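Long-range contacts in 5' nucleotidase family protein (Staphylococcus aureus subsp. aureus, PDB 4Q7F), which belongs to the 5'-nucleotidase family, pairing a calcineurin-like phosphoesterase domain that holds manganese and magnesium with a C-terminal domain that helps to hold the bound 3D1: residues A[338-349]-A[515-525]; A[358-366]-A[431-440]. All blocks are in the same frame, centred on the assembly; numbering follows the deposited sequence.

Followed from its N terminus, the chain first enters these contacts at 338-349, the lead-in and first turns of helix 342-355, and runs almost directly into strand 359-363, the first partner of contact 2. Residues 431-440 return to that strand and close the inner loop. Residues 515-525, close to the C terminus, then come back to the start of the helix as contact 1, so contact 2 is nested inside the larger loop. The two contacts touch: N348 ND2 probably donates to I436 O (3.1 Å), and V520 O probably accepts from G439 N (2.9 Å). Together they tie helix 342-355, the chain's last strand and two neighbouring strands of a five-stranded sheet into one block.

Contact 1 (A[338-349]-A[515-525]); sequences VAPHPFTNFMNY and MRIPQVVDFKV
From V338 to F346 the first segment runs antiparallel to 517-525, with the CA atoms of V338 and V525 5.7 Å apart and those of N345 and V521 5.2 Å apart. N345 supplies all the direct hydrogen bonds across the pair. With CG anti to the backbone N (chi1 -176°), its amide reaches out from the helix to the passing loop, where OD1 accepts from V520 N at 2.8 Å and from V521 N, both lying in its carbonyl plane. On the other branch, ND2 donates to P518 O at 3.0 Å, in the plane of its own amide but well above that of the proline carbonyl. The Q519 amide lies stacked on this group, the planes 13° apart, and is held by its own nearly straight bond from Q519 NE2 to V521 O. The helix begins just before, with H341 as N-cap: its ND1 accepts from F343 N. Upstream, P340 rests on one face of the F523 ring, a CH-pi contact with CD 4.0 Å from the ring centroid. A water joins V338 O to V525 N beside strand 522-526, an outermost strand of a four-stranded sheet, parallel to 441-445, with K524 pairing by backbone bonds with Y442 and I444. Further along the helix, Y349 has P518 over one ring face, though the two are modelled too close for the detail to be trusted. V520 CG1 sits at the Y349 ring edge, and I517 CG2 lies 3.8 Å from Y349 CB.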
loop_
_atom_site.group_PDB
_atom_site.type_symbol
_atom_site.label_atom_id
_atom_site.label_comp_id
_atom_site.label_asym_id
_atom_site.label_seq_id
_atom_site.Cartn_x
_atom_site.Cartn_y
_atom_site.Cartn_z
ATOM N N VAL A 338 -1.186 -22.504 -4.619
ATOM C CA VAL A 338 -1.429 -23.539 -5.665
ATOM C C VAL A 338 -2.437 -24.596 -5.293
ATOM O O VAL A 338 -2.887 -25.361 -6.158
ATOM C CB VAL A 338 -0.184 -24.386 -6.063
ATOM C CG1 VAL A 338 0.424 -23.952 -7.383
ATOM C CG2 VAL A 338 0.801 -24.545 -4.915
ATOM N N ALA A 339 -2.751 -24.703 -4.016
ATOM C CA ALA A 339 -3.682 -25.728 -3.575
ATOM C C ALA A 339 -4.300 -25.312 -2.257
ATOM O O ALA A 339 -3.796 -24.380 -1.580
ATOM C CB ALA A 339 -2.955 -27.073 -3.423
ATOM N N PRO A 340 -5.402 -25.970 -1.890
ATOM C CA PRO A 340 -6.046 -25.648 -0.634
ATOM C C PRO A 340 -5.104 -25.829 0.542
ATOM O O PRO A 340 -4.223 -26.704 0.513
ATOM C CB PRO A 340 -7.171 -26.688 -0.533
ATOM C CG PRO A 340 -7.454 -27.112 -1.937
ATOM C CD PRO A 340 -6.157 -26.974 -2.679
ATOM N N HIS A 341 -5.312 -25.018 1.563
ATOM C CA HIS A 341 -4.537 -25.086 2.775
ATOM C C HIS A 341 -5.528 -24.906 3.934
ATOM O O HIS A 341 -6.490 -24.143 3.807
ATOM C CB HIS A 341 -3.484 -23.970 2.769
ATOM C CG HIS A 341 -2.507 -24.065 3.893
ATOM N ND1 HIS A 341 -2.788 -23.585 5.150
ATOM C CD2 HIS A 341 -1.278 -24.636 3.972
ATOM C CE1 HIS A 341 -1.768 -23.832 5.953
ATOM N NE2 HIS A 341 -0.833 -24.457 5.259
ATOM N N PRO A 342 -5.311 -25.591 5.067
ATOM C CA PRO A 342 -6.263 -25.408 6.169
ATOM C C PRO A 342 -6.521 -23.943 6.575
ATOM O O PRO A 342 -7.634 -23.606 6.990
ATOM C CB PRO A 342 -5.623 -26.191 7.318
ATOM C CG PRO A 342 -4.839 -27.265 6.632
ATOM C CD PRO A 342 -4.304 -26.623 5.378
ATOM N N PHE A 343 -5.523 -23.074 6.451
ATOM C CA PHE A 343 -5.710 -21.683 6.827
ATOM C C PHE A 343 -6.563 -20.897 5.804
ATOM O O PHE A 343 -7.375 -20.084 6.195
ATOM C CB PHE A 343 -4.383 -20.978 7.107
ATOM C CG PHE A 343 -4.560 -19.584 7.647
ATOM C CD1 PHE A 343 -4.935 -19.388 8.964
ATOM C CD2 PHE A 343 -4.393 -18.479 6.833
ATOM C CE1 PHE A 343 -5.116 -18.106 9.467
ATOM C CE2 PHE A 343 -4.585 -17.199 7.326
ATOM C CZ PHE A 343 -4.953 -17.016 8.645
ATOM N N THR A 344 -6.384 -21.132 4.507
ATOM C CA THR A 344 -7.223 -20.454 3.504
ATOM C C THR A 344 -8.656 -20.997 3.584
ATOM O O THR A 344 -9.644 -20.253 3.396
ATOM C CB THR A 344 -6.671 -20.591 2.079
ATOM O OG1 THR A 344 -6.557 -21.977 1.720
ATOM C CG2 THR A 344 -5.336 -19.926 1.997
ATOM N N ASN A 345 -8.765 -22.289 3.871
ATOM C CA ASN A 345 -10.049 -22.920 4.058
ATOM C C ASN A 345 -10.756 -22.265 5.233
ATOM O O ASN A 345 -11.924 -21.929 5.147
ATOM C CB ASN A 345 -9.903 -24.390 4.345
ATOM C CG ASN A 345 -11.233 -25.069 4.441
ATOM O OD1 ASN A 345 -11.972 -25.130 3.458
ATOM N ND2 ASN A 345 -11.562 -25.572 5.624
ATOM N N PHE A 346 -10.012 -22.064 6.315
ATOM C CA PHE A 346 -10.530 -21.411 7.502
ATOM C C PHE A 346 -11.028 -19.993 7.234
ATOM O O PHE A 346 -12.108 -19.633 7.686
ATOM C CB PHE A 346 -9.460 -21.390 8.583
ATOM C CG PHE A 346 -9.646 -20.313 9.605
ATOM C CD1 PHE A 346 -10.607 -20.425 10.584
ATOM C CD2 PHE A 346 -8.844 -19.192 9.586
ATOM C CE1 PHE A 346 -10.770 -19.423 11.523
ATOM C CE2 PHE A 346 -8.995 -18.191 10.525
ATOM C CZ PHE A 346 -9.964 -18.308 11.499
HETATM N N MSE A 347 -10.232 -19.183 6.532
HETATM C CA MSE A 347 -10.607 -17.796 6.264
HETATM C C MSE A 347 -11.853 -17.765 5.430
HETATM O O MSE A 347 -12.787 -17.044 5.749
HETATM C CB MSE A 347 -9.487 -17.004 5.585
HETATM C CG MSE A 347 -8.351 -16.680 6.570
HETATM SE SE MSE A 347 -7.197 -15.269 5.830
HETATM C CE MSE A 347 -6.387 -16.310 4.363
ATOM N N ASN A 348 -11.876 -18.529 4.344
ATOM C CA ASN A 348 -13.067 -18.590 3.498
ATOM C C ASN A 348 -14.317 -19.090 4.247
ATOM O O ASN A 348 -15.402 -18.556 4.057
ATOM C CB ASN A 348 -12.795 -19.402 2.238
ATOM C CG ASN A 348 -12.133 -18.570 1.154
ATOM O OD1 ASN A 348 -12.729 -17.609 0.643
ATOM N ND2 ASN A 348 -10.924 -18.945 0.769
ATOM N N TYR A 349 -14.146 -20.075 5.125
ATOM C CA TYR A 349 -15.249 -20.565 5.905
ATOM C C TYR A 349 -15.796 -19.456 6.803
ATOM O O TYR A 349 -17.012 -19.277 6.886
ATOM C CB TYR A 349 -14.880 -21.795 6.726
ATOM C CG TYR A 349 -16.079 -22.309 7.503
ATOM C CD1 TYR A 349 -17.122 -22.957 6.852
ATOM C CD2 TYR A 349 -16.184 -22.115 8.876
ATOM C CE1 TYR A 349 -18.228 -23.405 7.547
ATOM C CE2 TYR A 349 -17.289 -22.564 9.579
ATOM C CZ TYR A 349 -18.300 -23.215 8.910
ATOM O OH TYR A 349 -19.398 -23.660 9.601
HETATM N N MSE A 515 -13.703 -25.681 16.707
HETATM C CA MSE A 515 -13.055 -25.436 15.417
HETATM C C MSE A 515 -13.169 -26.590 14.464
HETATM O O MSE A 515 -12.167 -27.063 13.922
HETATM C CB MSE A 515 -11.577 -25.099 15.633
HETATM C CG MSE A 515 -11.394 -23.773 16.364
HETATM SE SE MSE A 515 -11.905 -22.245 15.210
HETATM C CE MSE A 515 -10.629 -22.546 13.734
ATOM N N ARG A 516 -14.392 -27.067 14.261
ATOM C CA ARG A 516 -14.636 -28.137 13.306
ATOM C C ARG A 516 -14.997 -27.425 12.009
ATOM O O ARG A 516 -16.153 -27.079 11.779
ATOM C CB ARG A 516 -15.759 -29.046 13.784
ATOM C CG ARG A 516 -15.495 -29.652 15.154
ATOM C CD ARG A 516 -16.489 -30.755 15.469
ATOM N NE ARG A 516 -16.373 -31.852 14.507
ATOM C CZ ARG A 516 -17.138 -32.941 14.499
ATOM N NH1 ARG A 516 -16.948 -33.874 13.572
ATOM N NH2 ARG A 516 -18.094 -33.101 15.406
ATOM N N ILE A 517 -13.990 -27.195 11.172
ATOM C CA ILE A 517 -14.162 -26.436 9.934
ATOM C C ILE A 517 -14.457 -27.334 8.733
ATOM O O ILE A 517 -13.672 -28.221 8.428
ATOM C CB ILE A 517 -12.888 -25.607 9.620
ATOM C CG1 ILE A 517 -12.376 -24.869 10.873
ATOM C CG2 ILE A 517 -13.141 -24.638 8.474
ATOM C CD1 ILE A 517 -13.417 -24.024 11.580
ATOM N N PRO A 518 -15.600 -27.121 8.057
ATOM C CA PRO A 518 -15.871 -27.941 6.872
ATOM C C PRO A 518 -14.975 -27.536 5.707
ATOM O O PRO A 518 -14.445 -26.414 5.694
ATOM C CB PRO A 518 -17.341 -27.648 6.555
ATOM C CG PRO A 518 -17.657 -26.384 7.237
ATOM C CD PRO A 518 -16.770 -26.320 8.451
ATOM N N GLN A 519 -14.813 -28.427 4.736
ATOM C CA GLN A 519 -13.960 -28.136 3.601
ATOM C C GLN A 519 -14.725 -27.339 2.545
ATOM O O GLN A 519 -15.543 -27.886 1.812
ATOM C CB GLN A 519 -13.376 -29.417 2.993
ATOM C CG GLN A 519 -12.190 -29.145 2.063
ATOM C CD GLN A 519 -10.987 -28.542 2.801
ATOM O OE1 GLN A 519 -10.715 -28.879 3.966
ATOM N NE2 GLN A 519 -10.253 -27.659 2.121
ATOM N N VAL A 520 -14.446 -26.047 2.482
ATOM C CA VAL A 520 -15.089 -25.151 1.517
ATOM C C VAL A 520 -14.159 -24.739 0.367
ATOM O O VAL A 520 -14.629 -24.246 -0.657
ATOM C CB VAL A 520 -15.665 -23.899 2.203
ATOM C CG1 VAL A 520 -16.740 -24.308 3.205
ATOM C CG2 VAL A 520 -14.567 -23.071 2.871
ATOM N N VAL A 521 -12.858 -24.977 0.532
ATOM C CA VAL A 521 -11.849 -24.671 -0.497
ATOM C C VAL A 521 -11.449 -26.000 -1.100
ATOM O O VAL A 521 -10.967 -26.902 -0.407
ATOM C CB VAL A 521 -10.635 -23.912 0.059
ATOM C CG1 VAL A 521 -9.636 -23.597 -1.052
ATOM C CG2 VAL A 521 -11.077 -22.617 0.711
ATOM N N ASP A 522 -11.684 -26.115 -2.396
ATOM C CA ASP A 522 -11.430 -27.324 -3.102
ATOM C C ASP A 522 -11.141 -26.942 -4.550
ATOM O O ASP A 522 -12.058 -26.656 -5.317
ATOM C CB ASP A 522 -12.678 -28.188 -2.985
ATOM C CG ASP A 522 -12.563 -29.496 -3.724
ATOM O OD1 ASP A 522 -11.477 -29.807 -4.220
ATOM O OD2 ASP A 522 -13.574 -30.203 -3.792
ATOM N N PHE A 523 -9.860 -26.902 -4.904
ATOM C CA PHE A 523 -9.444 -26.515 -6.249
ATOM C C PHE A 523 -8.115 -27.159 -6.580
ATOM O O PHE A 523 -7.451 -27.699 -5.708
ATOM C CB PHE A 523 -9.335 -24.990 -6.384
ATOM C CG PHE A 523 -8.198 -24.377 -5.609
ATOM C CD1 PHE A 523 -8.311 -24.131 -4.248
ATOM C CD2 PHE A 523 -7.011 -24.021 -6.255
ATOM C CE1 PHE A 523 -7.260 -23.551 -3.540
ATOM C CE2 PHE A 523 -5.955 -23.447 -5.557
ATOM C CZ PHE A 523 -6.079 -23.216 -4.198
ATOM N N LYS A 524 -7.735 -27.077 -7.843
ATOM C CA LYS A 524 -6.518 -27.691 -8.328
ATOM C C LYS A 524 -5.897 -26.780 -9.323
ATOM O O LYS A 524 -6.610 -26.140 -10.105
ATOM C CB LYS A 524 -6.838 -28.986 -9.099
ATOM C CG LYS A 524 -7.718 -29.952 -8.367
ATOM C CD LYS A 524 -8.090 -31.119 -9.270
ATOM C CE LYS A 524 -9.201 -31.925 -8.658
ATOM N NZ LYS A 524 -9.618 -33.022 -9.587
ATOM N N VAL A 525 -4.569 -26.740 -9.323
ATOM C CA VAL A 525 -3.822 -25.925 -10.274
ATOM C C VAL A 525 -2.790 -26.806 -10.906
ATOM O O VAL A 525 -2.056 -27.482 -10.215
ATOM C CB VAL A 525 -3.135 -24.743 -9.595
ATOM C CG1 VAL A 525 -2.400 -23.899 -10.632
ATOM C CG2 VAL A 525 -4.181 -23.925 -8.886
HETATM O O HOH W 1 -3.264 -27.671 -7.012
#

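Contact 2 (A[358-366]-A[431-440]); sequences DVACTALFD and HFNYDIYGGV. With 3D1 ((2R,3S,5R)-5-(6-amino-9H-purin-9-yl)-tetrahydro-2-(hydroxymethyl)furan-3-ol), chain D.
F365 and F432 meet where both reach the bound 3D1, F365 CD1 lying 3.9 Å from F432 CB with the side chains crossing at about a right angle. The base stands nearly upright on F432, its C8 over one ring face, offset toward the rim and 3.6 Å from F432 CD1; F365 CZ approaches the exocyclic N6. Behind F432, a water links D366 OD2 to H431 N, and F432 O accepts from R478, whose NE also makes a salt bridge to D435 OD2. From there the two segments become antiparallel strands. Hydrogen-bonded pairs A360-G438 and T362-I436 flank the non-hydrogen-bonded pair C361-Y437, in which C361 CB sits over the face of the Y437 ring, 4.0 Å from its centroid. The C361 sulfur, turned between the backbone N and the carbonyl carbon (chi1 69°), lies obliquely to that ring. At the far end G439 takes a positive phi of 94°, a conformation easy for glycine. Strand 435-438 is outermost in its five-stranded sheet, and 359-363 lies between it and 469-475. Helix 342-355 packs on the A360 and T362 face, helix 397-408 against Y437 on the opposite one.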
loop_
_atom_site.group_PDB
_atom_site.type_symbol
_atom_site.label_atom_id
_atom_site.label_comp_id
_atom_site.label_asym_id
_atom_site.label_seq_id
_atom_site.Cartn_x
_atom_site.Cartn_y
_atom_site.Cartn_z
ATOM N N ASP A 358 -23.016 -17.595 -1.513
ATOM C CA ASP A 358 -22.738 -18.881 -2.144
ATOM C C ASP A 358 -21.236 -19.110 -2.228
ATOM O O ASP A 358 -20.767 -20.245 -2.132
ATOM C CB ASP A 358 -23.263 -18.931 -3.584
ATOM C CG ASP A 358 -24.755 -18.644 -3.690
ATOM O OD1 ASP A 358 -25.546 -19.128 -2.842
ATOM O OD2 ASP A 358 -25.131 -17.931 -4.646
ATOM N N VAL A 359 -20.489 -18.014 -2.427
ATOM C CA VAL A 359 -19.072 -18.073 -2.640
ATOM C C VAL A 359 -18.394 -16.947 -1.848
ATOM O O VAL A 359 -19.013 -15.914 -1.554
ATOM C CB VAL A 359 -18.762 -17.918 -4.145
ATOM C CG1 VAL A 359 -17.266 -17.912 -4.420
ATOM C CG2 VAL A 359 -19.455 -19.033 -4.940
ATOM N N ALA A 360 -17.166 -17.207 -1.444
ATOM C CA ALA A 360 -16.343 -16.204 -0.761
ATOM C C ALA A 360 -14.934 -16.285 -1.327
ATOM O O ALA A 360 -14.592 -17.247 -2.027
ATOM C CB ALA A 360 -16.339 -16.426 0.731
ATOM N N CYS A 361 -14.125 -15.264 -1.065
ATOM C CA CYS A 361 -12.750 -15.285 -1.491
ATOM C C CYS A 361 -11.929 -14.337 -0.645
ATOM O O CYS A 361 -12.477 -13.424 -0.025
ATOM C CB CYS A 361 -12.602 -14.916 -2.950
ATOM S SG CYS A 361 -12.974 -13.188 -3.326
ATOM N N THR A 362 -10.637 -14.641 -0.577
ATOM C CA THR A 362 -9.639 -13.784 0.092
ATOM C C THR A 362 -8.267 -14.021 -0.495
ATOM O O THR A 362 -7.960 -15.108 -1.003
ATOM C CB THR A 362 -9.587 -13.982 1.603
ATOM O OG1 THR A 362 -8.722 -12.987 2.189
ATOM C CG2 THR A 362 -9.119 -15.379 1.952
ATOM N N ALA A 363 -7.447 -12.981 -0.456
ATOM C CA ALA A 363 -6.078 -13.088 -0.901
ATOM C C ALA A 363 -5.298 -13.628 0.285
ATOM O O ALA A 363 -5.808 -13.635 1.412
ATOM C CB ALA A 363 -5.542 -11.726 -1.314
ATOM N N LEU A 364 -4.118 -14.178 0.019
ATOM C CA LEU A 364 -3.206 -14.556 1.090
ATOM C C LEU A 364 -2.212 -13.380 1.123
ATOM O O LEU A 364 -1.427 -13.171 0.177
ATOM C CB LEU A 364 -2.479 -15.860 0.799
ATOM C CG LEU A 364 -1.519 -16.291 1.914
ATOM C CD1 LEU A 364 -2.288 -16.673 3.169
ATOM C CD2 LEU A 364 -0.663 -17.442 1.432
ATOM N N PHE A 365 -2.267 -12.592 2.181
ATOM C CA PHE A 365 -1.384 -11.419 2.283
ATOM C C PHE A 365 0.102 -11.780 2.577
ATOM O O PHE A 365 0.413 -12.843 3.109
ATOM C CB PHE A 365 -1.986 -10.378 3.242
ATOM C CG PHE A 365 -3.357 -9.899 2.814
ATOM C CD1 PHE A 365 -3.506 -9.106 1.677
ATOM C CD2 PHE A 365 -4.497 -10.240 3.535
ATOM C CE1 PHE A 365 -4.758 -8.663 1.271
ATOM C CE2 PHE A 365 -5.759 -9.804 3.122
ATOM C CZ PHE A 365 -5.889 -9.017 1.991
ATOM N N ASP A 366 1.010 -10.890 2.205
ATOM C CA ASP A 366 2.451 -11.173 2.334
ATOM C C ASP A 366 2.930 -11.568 3.718
ATOM O O ASP A 366 3.811 -12.398 3.852
ATOM C CB ASP A 366 3.262 -10.020 1.750
ATOM C CG ASP A 366 3.155 -9.972 0.235
ATOM O OD1 ASP A 366 3.330 -11.041 -0.401
ATOM O OD2 ASP A 366 2.890 -8.890 -0.318
ATOM N N HIS A 431 1.248 -10.327 -4.854
ATOM C CA HIS A 431 0.640 -11.604 -4.467
ATOM C C HIS A 431 -0.749 -11.397 -3.883
ATOM O O HIS A 431 -1.597 -12.295 -3.933
ATOM C CB HIS A 431 1.495 -12.364 -3.448
ATOM C CG HIS A 431 2.910 -12.578 -3.878
ATOM N ND1 HIS A 431 3.277 -13.551 -4.784
ATOM C CD2 HIS A 431 4.056 -11.953 -3.513
ATOM C CE1 HIS A 431 4.583 -13.507 -4.967
ATOM N NE2 HIS A 431 5.078 -12.546 -4.206
ATOM N N PHE A 432 -0.952 -10.223 -3.306
ATOM C CA PHE A 432 -2.227 -9.859 -2.730
ATOM C C PHE A 432 -3.346 -9.703 -3.780
ATOM O O PHE A 432 -4.490 -9.461 -3.426
ATOM C CB PHE A 432 -2.095 -8.588 -1.888
ATOM C CG PHE A 432 -1.370 -7.455 -2.576
ATOM C CD1 PHE A 432 -1.936 -6.788 -3.652
ATOM C CD2 PHE A 432 -0.133 -7.014 -2.095
ATOM C CE1 PHE A 432 -1.276 -5.740 -4.274
ATOM C CE2 PHE A 432 0.530 -5.951 -2.705
ATOM C CZ PHE A 432 -0.048 -5.308 -3.796
ATOM N N ASN A 433 -2.999 -9.841 -5.058
ATOM C CA ASN A 433 -3.974 -9.777 -6.133
ATOM C C ASN A 433 -4.401 -11.157 -6.600
ATOM O O ASN A 433 -5.061 -11.261 -7.608
ATOM C CB ASN A 433 -3.496 -8.921 -7.306
ATOM C CG ASN A 433 -3.601 -7.438 -7.018
ATOM O OD1 ASN A 433 -4.278 -7.019 -6.074
ATOM N ND2 ASN A 433 -2.934 -6.635 -7.826
ATOM N N TYR A 434 -3.985 -12.199 -5.878
ATOM C CA TYR A 434 -4.423 -13.559 -6.141
ATOM C C TYR A 434 -5.437 -13.966 -5.087
ATOM O O TYR A 434 -5.159 -13.889 -3.898
ATOM C CB TYR A 434 -3.257 -14.543 -6.094
ATOM C CG TYR A 434 -3.711 -16.000 -6.219
ATOM C CD1 TYR A 434 -4.227 -16.486 -7.402
ATOM C CD2 TYR A 434 -3.586 -16.877 -5.151
ATOM C CE1 TYR A 434 -4.639 -17.796 -7.506
ATOM C CE2 TYR A 434 -3.972 -18.195 -5.248
ATOM C CZ TYR A 434 -4.504 -18.653 -6.423
ATOM O OH TYR A 434 -4.851 -19.985 -6.499
ATOM N N ASP A 435 -6.586 -14.465 -5.510
ATOM C CA ASP A 435 -7.618 -14.861 -4.537
ATOM C C ASP A 435 -7.835 -16.331 -4.550
ATOM O O ASP A 435 -7.740 -16.997 -5.615
ATOM C CB ASP A 435 -8.958 -14.154 -4.797
ATOM C CG ASP A 435 -8.959 -12.686 -4.395
ATOM O OD1 ASP A 435 -8.191 -12.298 -3.497
ATOM O OD2 ASP A 435 -9.790 -11.910 -4.941
ATOM N N ILE A 436 -8.104 -16.837 -3.346
ATOM C CA ILE A 436 -8.484 -18.220 -3.137
ATOM C C ILE A 436 -9.981 -18.200 -2.830
ATOM O O ILE A 436 -10.437 -17.463 -1.954
ATOM C CB ILE A 436 -7.726 -18.895 -1.972
ATOM C CG1 ILE A 436 -6.212 -18.919 -2.220
ATOM C CG2 ILE A 436 -8.247 -20.305 -1.760
ATOM C CD1 ILE A 436 -5.465 -17.678 -1.783
ATOM N N TYR A 437 -10.749 -19.025 -3.542
ATOM C CA TYR A 437 -12.200 -19.030 -3.403
ATOM C C TYR A 437 -12.747 -20.203 -2.615
ATOM O O TYR A 437 -12.216 -21.305 -2.650
ATOM C CB TYR A 437 -12.861 -19.039 -4.800
ATOM C CG TYR A 437 -12.484 -17.850 -5.654
ATOM C CD1 TYR A 437 -11.260 -17.800 -6.309
ATOM C CD2 TYR A 437 -13.382 -16.794 -5.849
ATOM C CE1 TYR A 437 -10.908 -16.713 -7.098
ATOM C CE2 TYR A 437 -13.034 -15.699 -6.619
ATOM C CZ TYR A 437 -11.802 -15.667 -7.236
ATOM O OH TYR A 437 -11.491 -14.605 -8.006
ATOM N N GLY A 438 -13.832 -19.941 -1.911
ATOM C CA GLY A 438 -14.539 -20.962 -1.138
ATOM C C GLY A 438 -15.994 -21.059 -1.566
ATOM O O GLY A 438 -16.636 -20.054 -1.954
ATOM N N GLY A 439 -16.537 -22.272 -1.502
ATOM C CA GLY A 439 -17.910 -22.475 -1.868
ATOM C C GLY A 439 -18.034 -22.893 -3.308
ATOM O O GLY A 439 -19.092 -23.348 -3.717
ATOM N N VAL A 440 -16.947 -22.736 -4.066
ATOM C CA VAL A 440 -16.909 -23.122 -5.458
ATOM C C VAL A 440 -15.632 -23.917 -5.675
ATOM O O VAL A 440 -14.573 -23.522 -5.196
ATOM C CB VAL A 440 -16.956 -21.897 -6.412
ATOM C CG1 VAL A 440 -15.820 -20.928 -6.160
ATOM C CG2 VAL A 440 -16.941 -22.315 -7.866
HETATM O "O5'" 3D1 D . -1.958 -0.424 -5.680
HETATM C "C5'" 3D1 D . -2.708 -1.066 -4.653
HETATM C "C4'" 3D1 D . -2.465 -0.395 -3.312
HETATM O "O4'" 3D1 D . -3.440 -0.912 -2.419
HETATM C "C1'" 3D1 D . -2.849 -1.733 -1.406
HETATM N N9 3D1 D . -3.690 -2.945 -1.207
HETATM C C4 3D1 D . -4.740 -2.940 -0.397
HETATM N N3 3D1 D . -5.307 -1.998 0.389
HETATM C C2 3D1 D . -6.399 -2.287 1.121
HETATM N N1 3D1 D . -6.994 -3.511 1.106
HETATM C C6 3D1 D . -6.527 -4.538 0.360
HETATM N N6 3D1 D . -7.155 -5.746 0.372
HETATM C C5 3D1 D . -5.334 -4.286 -0.476
HETATM N N7 3D1 D . -4.565 -4.992 -1.331
HETATM C C8 3D1 D . -3.580 -4.173 -1.780
HETATM C "C2'" 3D1 D . -1.405 -1.968 -1.824
HETATM C "C3'" 3D1 D . -1.136 -0.717 -2.641
HETATM O "O3'" 3D1 D . -0.767 0.347 -1.738
HETATM O O HOH W 2 -21.576 -22.849 -1.928
HETATM O O HOH W 3 -2.794 -14.288 -2.268
HETATM O O HOH W 4 2.798 -8.937 -2.915
#